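Local coordinates for thiosulfate sulfurtransferase TUM1 (Saccharomyces cerevisiae, PDB 3UTN), which accepts persulfide sulfur from the desulfurase NFS1 and passes it to UBA4 for 2-thiolation of the wobble uridine in tRNAs, at residues Q235-G240 with A259-A264. Residues are numbered along the deposited sequence; the frame is centred on the assembly and turned at random.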
loop_
_atom_site.group_PDB
_atom_site.type_symbol
_atom_site.label_atom_id
_atom_site.label_comp_id
_atom_site.label_asym_id
_atom_site.label_seq_id
_atom_site.Cartn_x
_atom_site.Cartn_y
_atom_site.Cartn_z
ATOM N N GLN A 235 13.614 -5.542 9.512
ATOM C CA GLN A 235 14.714 -4.789 8.973
ATOM C C GLN A 235 14.137 -3.525 8.402
ATOM O O GLN A 235 12.986 -3.520 7.961
ATOM C CB GLN A 235 15.385 -5.578 7.871
ATOM C CG GLN A 235 15.913 -6.923 8.308
ATOM C CD GLN A 235 16.403 -7.697 7.120
ATOM O OE1 GLN A 235 17.465 -7.410 6.601
ATOM N NE2 GLN A 235 15.617 -8.659 6.664
ATOM N N PRO A 236 14.923 -2.442 8.417
ATOM C CA PRO A 236 14.383 -1.220 7.872
ATOM C C PRO A 236 14.408 -1.278 6.360
ATOM O O PRO A 236 15.448 -1.533 5.751
ATOM C CB PRO A 236 15.348 -0.159 8.382
ATOM C CG PRO A 236 16.653 -0.871 8.482
ATOM C CD PRO A 236 16.331 -2.290 8.838
ATOM N N LEU A 237 13.250 -1.079 5.759
ATOM C CA LEU A 237 13.198 -0.875 4.333
ATOM C C LEU A 237 12.278 0.313 4.122
ATOM O O LEU A 237 11.134 0.146 3.719
ATOM C CB LEU A 237 12.709 -2.131 3.620
ATOM C CG LEU A 237 13.018 -2.236 2.125
ATOM C CD1 LEU A 237 14.501 -2.027 1.840
ATOM C CD2 LEU A 237 12.572 -3.594 1.619
ATOM N N PRO A 238 12.773 1.525 4.437
ATOM C CA PRO A 238 11.944 2.706 4.297
ATOM C C PRO A 238 11.396 2.741 2.889
ATOM O O PRO A 238 12.148 2.606 1.926
ATOM C CB PRO A 238 12.924 3.845 4.555
ATOM C CG PRO A 238 13.896 3.242 5.509
ATOM C CD PRO A 238 14.110 1.871 4.948
ATOM N N TYR A 239 10.079 2.858 2.781
ATOM C CA TYR A 239 9.405 2.689 1.504
ATOM C C TYR A 239 9.986 3.579 0.411
ATOM O O TYR A 239 10.061 3.170 -0.741
ATOM C CB TYR A 239 7.907 2.929 1.658
ATOM C CG TYR A 239 7.526 4.368 1.844
ATOM C CD1 TYR A 239 7.293 5.189 0.744
ATOM C CD2 TYR A 239 7.392 4.914 3.117
ATOM C CE1 TYR A 239 6.933 6.512 0.904
ATOM C CE2 TYR A 239 7.036 6.240 3.285
ATOM C CZ TYR A 239 6.807 7.028 2.174
ATOM O OH TYR A 239 6.452 8.342 2.327
ATOM N N GLY A 240 10.399 4.787 0.795
ATOM C CA GLY A 240 10.974 5.755 -0.127
ATOM C C GLY A 240 12.200 5.215 -0.831
ATOM O O GLY A 240 12.494 5.602 -1.959
ATOM N N ALA A 259 17.760 -3.243 -8.911
ATOM C CA ALA A 259 18.803 -2.278 -8.584
ATOM C C ALA A 259 18.345 -1.437 -7.408
ATOM O O ALA A 259 19.077 -1.244 -6.445
ATOM C CB ALA A 259 19.122 -1.392 -9.780
ATOM N N THR A 260 17.110 -0.957 -7.480
ATOM C CA THR A 260 16.550 -0.181 -6.393
ATOM C C THR A 260 16.469 -1.009 -5.115
ATOM O O THR A 260 16.922 -0.566 -4.057
ATOM C CB THR A 260 15.178 0.371 -6.776
ATOM O OG1 THR A 260 15.345 1.285 -7.863
ATOM C CG2 THR A 260 14.547 1.095 -5.603
ATOM N N LEU A 261 15.914 -2.211 -5.218
ATOM C CA LEU A 261 15.789 -3.085 -4.064
ATOM C C LEU A 261 17.150 -3.412 -3.462
ATOM O O LEU A 261 17.363 -3.191 -2.275
ATOM C CB LEU A 261 15.027 -4.368 -4.400
ATOM C CG LEU A 261 14.860 -5.350 -3.236
ATOM C CD1 LEU A 261 14.253 -4.672 -2.013
ATOM C CD2 LEU A 261 14.030 -6.551 -3.655
ATOM N N GLU A 262 18.070 -3.922 -4.278
ATOM C CA GLU A 262 19.395 -4.272 -3.768
ATOM C C GLU A 262 20.098 -3.057 -3.165
ATOM O O GLU A 262 20.796 -3.188 -2.166
ATOM C CB GLU A 262 20.265 -4.967 -4.828
ATOM C CG GLU A 262 20.773 -4.058 -5.934
ATOM C CD GLU A 262 21.877 -4.675 -6.780
ATOM O OE1 GLU A 262 22.549 -5.623 -6.310
ATOM O OE2 GLU A 262 22.073 -4.194 -7.920
ATOM N N LYS A 263 19.892 -1.883 -3.761
ATOM C CA LYS A 263 20.458 -0.641 -3.243
ATOM C C LYS A 263 19.845 -0.327 -1.887
ATOM O O LYS A 263 20.554 0.014 -0.944
ATOM C CB LYS A 263 20.223 0.517 -4.218
ATOM C CG LYS A 263 20.861 1.842 -3.831
ATOM C CD LYS A 263 22.384 1.799 -3.924
ATOM C CE LYS A 263 22.989 3.194 -3.864
ATOM N NZ LYS A 263 22.553 3.959 -2.662
ATOM N N ALA A 264 18.525 -0.459 -1.792
ATOM C CA ALA A 264 17.828 -0.255 -0.532
ATOM C C ALA A 264 18.338 -1.242 0.503
ATOM O O ALA A 264 18.641 -0.865 1.633
ATOM C CB ALA A 264 16.337 -0.404 -0.726
#
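No ring or side-chain amide takes part where Leu-237 meets Leu-261 and Ala-264; of the neighbouring aromatic residues, Phe-207 touches Leu-237, while the side chain of Tyr-239 packs on Ser-287, Ile-290 and Ile-291 of helix 286-297. The side-chain contacts are all between aliphatic groups, with no hydrogen bond across the segments, and Leu-237 supplies nearly all of the 235-240 side by dividing its two methyls between positions one turn apart on helix 255-267. CD1 presses on CB of Ala-264 at 3.5 Å and also nears the carbonyl carbon of that residue. The other branch, CD2, meets CD1 of Leu-261 at 4.1 Å, a looser touch in which the two leucine side chains run roughly perpendicular. In Leu-237, CG stands anti to the backbone nitrogen (chi1 -161°), which brings the methyl ends closer to the helix than the direction of CB alone would. Ala-264 points its CB at the chain leaving the strand, and its short side chain lets the helix come near, with the CA atoms of Leu-237 and Ala-264 6.7 Å apart. Leu-261 also rests on Leu-295. The contact thus seats helix 255-267 against the loop residue that follows edge strand 234-236, within the beta-alpha-beta crossover leading to strand 278-281 and catalytic Cys-282 in the C-terminal rhodanese domain.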